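Local coordinates for protein lactococcus lactis MG1363 DpsA (Lactococcus lactis, PDB 1ZS3) that probably protects the cell against oxidative stress as a DNA-binding protein of the Dps family, assembling into a shell of twelve subunits, at residues A[38-43]-A[95-100]; A[58-63]-A[160-165]. One frame throughout, in Å; residues are numbered along the deposited sequence.

In the fold
Both contacts lie within one subunit of the dodecamer, built on the four-helix bundle of the ferritin-like Dps fold. Contact 1 joins helix 27-51 to the chain just after helix 90-96, close to the centre of the subunit; contact 2 joins helix 55-81 to helix 142-165 toward one end of the bundle, its centre about 17 Å from that of the chain. Their centres are 19 Å apart and their nearest atoms about 7 Å. Along the chain the segments alternate, 38-43, 58-63, 95-100, 160-165, so each contact spans one segment of the other. Contact 1 packs the connection after the short helix 90-96 against the bundle, and contact 2 ties together two of the bundle's own helices.

Contact 1: A[38-43]-A[95-100]; sequences LFIENI and KYHKFI
A small, mainly apolar contact, buried inside the subunit, brings Ile40 and Glu41 of helix 27-51 against Ile100 and His97, in the chain that runs on from the end of helix 90-96. Its centre is a pair of methyl groups: CG2 of Ile40 meets CG2 of Ile100 at 3.3 Å, the two side chains sliding past each other in opposite directions. Ile100 presents that methyl because its CG2 stands anti to the backbone N, while CG1 lies beside the N (chi1 -75°) and carries the other branch over to Glu41. There the glutamate chain, bent at chi2 (81°), crosses the isoleucine at about a right angle, with OE2 3.8 Å from Ile100 CG1 and 3.9 Å from CD1. The carboxylate thus rests against a hydrocarbon branch; its OE2 takes a hydrogen bond from NE2 of Gln125 in helix 111-138, while OE1 lies near the carboxylate of Asp121. His97, the first residue to leave helical geometry after helix 90-96, adds a looser touch, its ring atom CD2 lying 4.5 Å from Ile40 CG2. Earlier in the connection, polar links hold it to helix 27-51: His33 hydrogen-bonds to the carbonyl of Tyr96, and the side chain of Asn37 receives the backbone N-H of Lys98. Helix 111-138 borders the contact through Asp121, which touches Ile100, and Phe118, which packs on Glu41. Helix 55-81 comes in at Glu68 against Leu38 and Glu41, while Phe39 and Ile43 face a neighbouring subunit.

Contact 2: A[58-63]-A[160-165]; sequences CEYLRE and RNLAGD
Tyr60, its CG anti to the backbone N (chi1 -174°), sends its ring out from helix 55-81 toward helix 142-165, where Asn161 holds its CG beside the backbone N, anti to the carbonyl carbon, and brings its amide to the phenol oxygen. The two groups are joined by a hydrogen bond from Asn161 ND2 to Tyr60 OH, 2.9 Å long and fairly straight, with an N-H...O angle of 159°. The hydroxyl sits close to the plane of the donating amide, while the amide and ring planes are turned 55° apart and the side chains cross at about a right angle. One carbon back from the hydroxyl-bearing CZ, Leu162 supplies an apolar touch: its CD2 methyl lies 3.9 Å from Tyr60 CE2, so that one tyrosine makes both a polar and a greasy contact with consecutive residues of the facing helix. A phenylalanine here would keep the ring but would probably leave the Asn161 amide without its hydroxyl acceptor and freer to turn. The contact is partly buried, and it spans two helices of the bundle, 55-81 and 142-165, far apart in sequence. From Leu162 the packing continues into helix 111-138, at Leu115, Phe118 and Ile119, while Leu61, next to the tyrosine, turns to Leu45 and Ala48 of helix 27-51. Pro55 of a neighbouring subunit packs on Asn161 and Asp165, which places this end of helix 142-165 at a subunit interface as well as against helix 55-81.

Contact 1: A[38-43]-A[95-100]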
loop_
_atom_site.group_PDB
_atom_site.type_symbol
_atom_site.label_atom_id
_atom_site.label_comp_id
_atom_site.label_asym_id
_atom_site.label_seq_id
_atom_site.Cartn_x
_atom_site.Cartn_y
_atom_site.Cartn_z
ATOM N N LEU A 38 -25.554 21.715 -7.663
ATOM C CA LEU A 38 -24.414 20.816 -7.656
ATOM C C LEU A 38 -24.291 20.140 -9.002
ATOM O O LEU A 38 -23.206 20.088 -9.558
ATOM C CB LEU A 38 -24.519 19.772 -6.552
ATOM C CG LEU A 38 -24.212 20.309 -5.161
ATOM C CD1 LEU A 38 -24.535 19.223 -4.186
ATOM C CD2 LEU A 38 -22.758 20.792 -5.040
ATOM N N PHE A 39 -25.401 19.616 -9.512
ATOM C CA PHE A 39 -25.352 18.824 -10.724
ATOM C C PHE A 39 -25.160 19.653 -11.953
ATOM O O PHE A 39 -24.530 19.182 -12.908
ATOM C CB PHE A 39 -26.569 17.936 -10.867
ATOM C CG PHE A 39 -26.223 16.589 -11.350
ATOM C CD1 PHE A 39 -26.130 15.523 -10.484
ATOM C CD2 PHE A 39 -25.902 16.401 -12.661
ATOM C CE1 PHE A 39 -25.788 14.287 -10.939
ATOM C CE2 PHE A 39 -25.538 15.157 -13.129
ATOM C CZ PHE A 39 -25.489 14.099 -12.265
ATOM N N ILE A 40 -25.653 20.892 -11.966
ATOM C CA ILE A 40 -25.513 21.681 -13.176
ATOM C C ILE A 40 -24.102 22.212 -13.209
ATOM O O ILE A 40 -23.516 22.236 -14.271
ATOM C CB ILE A 40 -26.658 22.787 -13.291
ATOM C CG1 ILE A 40 -27.657 22.375 -14.360
ATOM C CG2 ILE A 40 -26.120 24.134 -13.661
ATOM C CD1 ILE A 40 -28.320 21.067 -14.079
ATOM N N GLU A 41 -23.558 22.630 -12.069
ATOM C CA GLU A 41 -22.124 22.913 -11.964
ATOM C C GLU A 41 -21.296 21.726 -12.436
ATOM O O GLU A 41 -20.391 21.916 -13.190
ATOM C CB GLU A 41 -21.731 23.236 -10.539
ATOM C CG GLU A 41 -20.511 24.111 -10.500
ATOM C CD GLU A 41 -20.812 25.565 -10.734
ATOM O OE1 GLU A 41 -20.392 26.088 -11.788
ATOM O OE2 GLU A 41 -21.470 26.171 -9.860
ATOM N N ASN A 42 -21.605 20.517 -12.013
ATOM C CA ASN A 42 -20.927 19.333 -12.500
ATOM C C ASN A 42 -20.747 19.324 -14.012
ATOM O O ASN A 42 -19.670 19.005 -14.532
ATOM C CB ASN A 42 -21.662 18.064 -12.031
ATOM C CG ASN A 42 -21.039 16.800 -12.553
ATOM O OD1 ASN A 42 -21.726 15.922 -13.047
ATOM N ND2 ASN A 42 -19.733 16.699 -12.422
ATOM N N ILE A 43 -21.808 19.659 -14.718
ATOM C CA ILE A 43 -21.808 19.635 -16.184
ATOM C C ILE A 43 -20.958 20.787 -16.699
ATOM O O ILE A 43 -20.185 20.659 -17.637
ATOM C CB ILE A 43 -23.252 19.722 -16.742
ATOM C CG1 ILE A 43 -24.172 18.761 -15.967
ATOM C CG2 ILE A 43 -23.243 19.512 -18.253
ATOM C CD1 ILE A 43 -24.853 17.697 -16.792
ATOM N N LYS A 95 -35.532 22.979 -13.240
ATOM C CA LYS A 95 -36.523 23.754 -12.499
ATOM C C LYS A 95 -35.926 24.466 -11.261
ATOM O O LYS A 95 -36.208 25.641 -11.009
ATOM C CB LYS A 95 -37.684 22.829 -12.106
ATOM C CG LYS A 95 -38.871 23.499 -11.391
ATOM C CD LYS A 95 -40.023 22.478 -11.150
ATOM C CE LYS A 95 -41.213 23.085 -10.362
ATOM N NZ LYS A 95 -41.304 22.503 -8.988
ATOM N N TYR A 96 -35.093 23.758 -10.505
ATOM C CA TYR A 96 -34.687 24.202 -9.159
ATOM C C TYR A 96 -33.339 24.880 -9.117
ATOM O O TYR A 96 -33.047 25.572 -8.150
ATOM C CB TYR A 96 -34.689 23.030 -8.166
ATOM C CG TYR A 96 -36.060 22.427 -7.910
ATOM C CD1 TYR A 96 -36.396 21.180 -8.439
ATOM C CD2 TYR A 96 -37.034 23.113 -7.155
ATOM C CE1 TYR A 96 -37.640 20.614 -8.238
ATOM C CE2 TYR A 96 -38.293 22.544 -6.943
ATOM C CZ TYR A 96 -38.578 21.290 -7.495
ATOM O OH TYR A 96 -39.792 20.679 -7.332
ATOM N N HIS A 97 -32.493 24.704 -10.163
ATOM C CA HIS A 97 -31.191 25.405 -10.196
ATOM C C HIS A 97 -31.334 26.909 -10.368
ATOM O O HIS A 97 -32.070 27.358 -11.214
ATOM C CB HIS A 97 -30.264 24.821 -11.293
ATOM C CG HIS A 97 -30.343 25.546 -12.616
ATOM N ND1 HIS A 97 -31.152 25.147 -13.673
ATOM C CD2 HIS A 97 -29.746 26.681 -13.043
ATOM C CE1 HIS A 97 -31.011 25.986 -14.704
ATOM N NE2 HIS A 97 -30.173 26.929 -14.336
ATOM N N LYS A 98 -30.716 27.702 -9.515
ATOM C CA LYS A 98 -30.767 29.150 -9.688
ATOM C C LYS A 98 -29.356 29.728 -9.856
ATOM O O LYS A 98 -28.385 29.180 -9.378
ATOM C CB LYS A 98 -31.533 29.820 -8.524
ATOM C CG LYS A 98 -32.778 29.038 -8.007
ATOM C CD LYS A 98 -34.139 29.671 -8.416
ATOM C CE LYS A 98 -34.818 28.897 -9.561
ATOM N NZ LYS A 98 -36.326 28.955 -9.528
ATOM N N PHE A 99 -29.281 30.864 -10.556
ATOM C CA PHE A 99 -28.111 31.726 -10.668
ATOM C C PHE A 99 -26.931 31.159 -11.496
ATOM O O PHE A 99 -25.965 31.867 -11.754
ATOM C CB PHE A 99 -27.611 32.200 -9.283
ATOM C CG PHE A 99 -28.519 33.208 -8.582
ATOM C CD1 PHE A 99 -29.860 32.934 -8.334
ATOM C CD2 PHE A 99 -28.020 34.448 -8.174
ATOM C CE1 PHE A 99 -30.684 33.857 -7.695
ATOM C CE2 PHE A 99 -28.849 35.396 -7.521
ATOM C CZ PHE A 99 -30.177 35.093 -7.286
ATOM N N ILE A 100 -26.984 29.885 -11.849
ATOM C CA ILE A 100 -25.920 29.209 -12.590
ATOM C C ILE A 100 -26.489 28.884 -13.945
ATOM O O ILE A 100 -27.581 28.348 -14.083
ATOM C CB ILE A 100 -25.456 27.893 -11.918
ATOM C CG1 ILE A 100 -24.590 28.193 -10.704
ATOM C CG2 ILE A 100 -24.720 26.974 -12.915
ATOM C CD1 ILE A 100 -25.100 27.522 -9.451
#

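Contact 2: A[58-63]-A[160-165]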
loop_
_atom_site.group_PDB
_atom_site.type_symbol
_atom_site.label_atom_id
_atom_site.label_comp_id
_atom_site.label_asym_id
_atom_site.label_seq_id
_atom_site.Cartn_x
_atom_site.Cartn_y
_atom_site.Cartn_z
ATOM N N CYS A 58 -7.271 21.806 -16.426
ATOM C CA CYS A 58 -8.183 20.720 -16.755
ATOM C C CYS A 58 -8.266 19.621 -15.711
ATOM O O CYS A 58 -9.368 19.106 -15.500
ATOM C CB CYS A 58 -7.848 20.090 -18.114
ATOM S SG CYS A 58 -8.216 21.160 -19.518
ATOM N N GLU A 59 -7.133 19.220 -15.123
ATOM C CA GLU A 59 -7.089 18.152 -14.125
ATOM C C GLU A 59 -7.778 18.636 -12.861
ATOM O O GLU A 59 -8.540 17.895 -12.237
ATOM C CB GLU A 59 -5.644 17.771 -13.830
ATOM C CG GLU A 59 -5.424 16.342 -13.265
ATOM C CD GLU A 59 -4.103 16.180 -12.461
ATOM O OE1 GLU A 59 -3.967 16.722 -11.317
ATOM O OE2 GLU A 59 -3.200 15.464 -12.994
ATOM N N TYR A 60 -7.563 19.919 -12.554
ATOM C CA TYR A 60 -8.101 20.578 -11.376
ATOM C C TYR A 60 -9.601 20.741 -11.471
ATOM O O TYR A 60 -10.336 20.491 -10.514
ATOM C CB TYR A 60 -7.459 21.974 -11.202
ATOM C CG TYR A 60 -7.872 22.646 -9.939
ATOM C CD1 TYR A 60 -7.996 21.912 -8.734
ATOM C CD2 TYR A 60 -8.224 23.986 -9.930
ATOM C CE1 TYR A 60 -8.429 22.514 -7.533
ATOM C CE2 TYR A 60 -8.652 24.631 -8.705
ATOM C CZ TYR A 60 -8.753 23.870 -7.509
ATOM O OH TYR A 60 -9.165 24.429 -6.301
ATOM N N LEU A 61 -10.109 21.176 -12.631
ATOM C CA LEU A 61 -11.536 21.403 -12.827
ATOM C C LEU A 61 -12.300 20.101 -12.811
ATOM O O LEU A 61 -13.379 20.071 -12.279
ATOM C CB LEU A 61 -11.817 22.182 -14.117
ATOM C CG LEU A 61 -11.256 23.619 -14.187
ATOM C CD1 LEU A 61 -11.260 24.071 -15.655
ATOM C CD2 LEU A 61 -12.016 24.629 -13.358
ATOM N N ARG A 62 -11.716 19.036 -13.376
ATOM C CA ARG A 62 -12.303 17.682 -13.358
ATOM C C ARG A 62 -12.384 17.127 -11.947
ATOM O O ARG A 62 -13.199 16.260 -11.662
ATOM C CB ARG A 62 -11.457 16.698 -14.165
ATOM C CG ARG A 62 -11.597 16.830 -15.656
ATOM C CD ARG A 62 -11.015 15.713 -16.491
ATOM N NE ARG A 62 -10.704 16.202 -17.821
ATOM C CZ ARG A 62 -10.459 15.454 -18.862
ATOM N NH1 ARG A 62 -10.456 14.119 -18.768
ATOM N NH2 ARG A 62 -10.197 15.999 -20.033
ATOM N N GLU A 63 -11.488 17.597 -11.097
ATOM C CA GLU A 63 -11.476 17.232 -9.670
ATOM C C GLU A 63 -12.663 17.871 -8.976
ATOM O O GLU A 63 -13.385 17.213 -8.238
ATOM C CB GLU A 63 -10.156 17.603 -8.986
ATOM C CG GLU A 63 -9.354 16.393 -8.504
ATOM C CD GLU A 63 -8.700 16.701 -7.143
ATOM O OE1 GLU A 63 -9.333 16.338 -6.092
ATOM O OE2 GLU A 63 -7.559 17.309 -7.111
ATOM N N ARG A 160 -11.250 30.666 -3.398
ATOM C CA ARG A 160 -10.009 31.348 -3.102
ATOM C C ARG A 160 -8.907 30.727 -3.858
ATOM O O ARG A 160 -7.921 31.363 -4.042
ATOM C CB ARG A 160 -9.693 31.323 -1.623
ATOM C CG ARG A 160 -8.398 32.083 -1.271
ATOM C CD ARG A 160 -8.216 32.309 0.231
ATOM N NE ARG A 160 -8.067 31.039 0.922
ATOM C CZ ARG A 160 -6.922 30.555 1.361
ATOM N NH1 ARG A 160 -5.796 31.236 1.238
ATOM N NH2 ARG A 160 -6.910 29.386 1.951
ATOM N N ASN A 161 -9.073 29.505 -4.308
ATOM C CA ASN A 161 -8.027 28.835 -5.126
ATOM C C ASN A 161 -8.103 29.330 -6.542
ATOM O O ASN A 161 -7.068 29.652 -7.123
ATOM C CB ASN A 161 -8.213 27.321 -5.170
ATOM C CG ASN A 161 -7.575 26.592 -3.992
ATOM O OD1 ASN A 161 -6.829 27.170 -3.170
ATOM N ND2 ASN A 161 -7.865 25.301 -3.912
ATOM N N LEU A 162 -9.305 29.321 -7.119
ATOM C CA LEU A 162 -9.550 29.949 -8.432
ATOM C C LEU A 162 -9.185 31.447 -8.435
ATOM O O LEU A 162 -8.573 31.929 -9.385
ATOM C CB LEU A 162 -10.983 29.709 -8.875
ATOM C CG LEU A 162 -11.467 28.253 -8.974
ATOM C CD1 LEU A 162 -12.972 28.200 -9.188
ATOM C CD2 LEU A 162 -10.785 27.517 -10.111
ATOM N N ALA A 163 -9.523 32.195 -7.384
ATOM C CA ALA A 163 -9.149 33.576 -7.320
ATOM C C ALA A 163 -7.614 33.706 -7.327
ATOM O O ALA A 163 -7.095 34.484 -8.100
ATOM C CB ALA A 163 -9.730 34.222 -6.127
ATOM N N GLY A 164 -6.896 32.913 -6.520
ATOM C CA GLY A 164 -5.433 32.916 -6.534
ATOM C C GLY A 164 -4.816 32.538 -7.889
ATOM O O GLY A 164 -3.735 32.990 -8.298
ATOM N N ASP A 165 -5.469 31.632 -8.602
ATOM C CA ASP A 165 -4.959 31.116 -9.864
ATOM C C ASP A 165 -5.070 32.173 -10.948
ATOM O O ASP A 165 -4.447 32.034 -11.974
ATOM C CB ASP A 165 -5.743 29.868 -10.290
ATOM C CG ASP A 165 -4.966 28.954 -11.179
ATOM O OD1 ASP A 165 -3.738 28.940 -11.021
ATOM O OD2 ASP A 165 -5.487 28.230 -12.056
#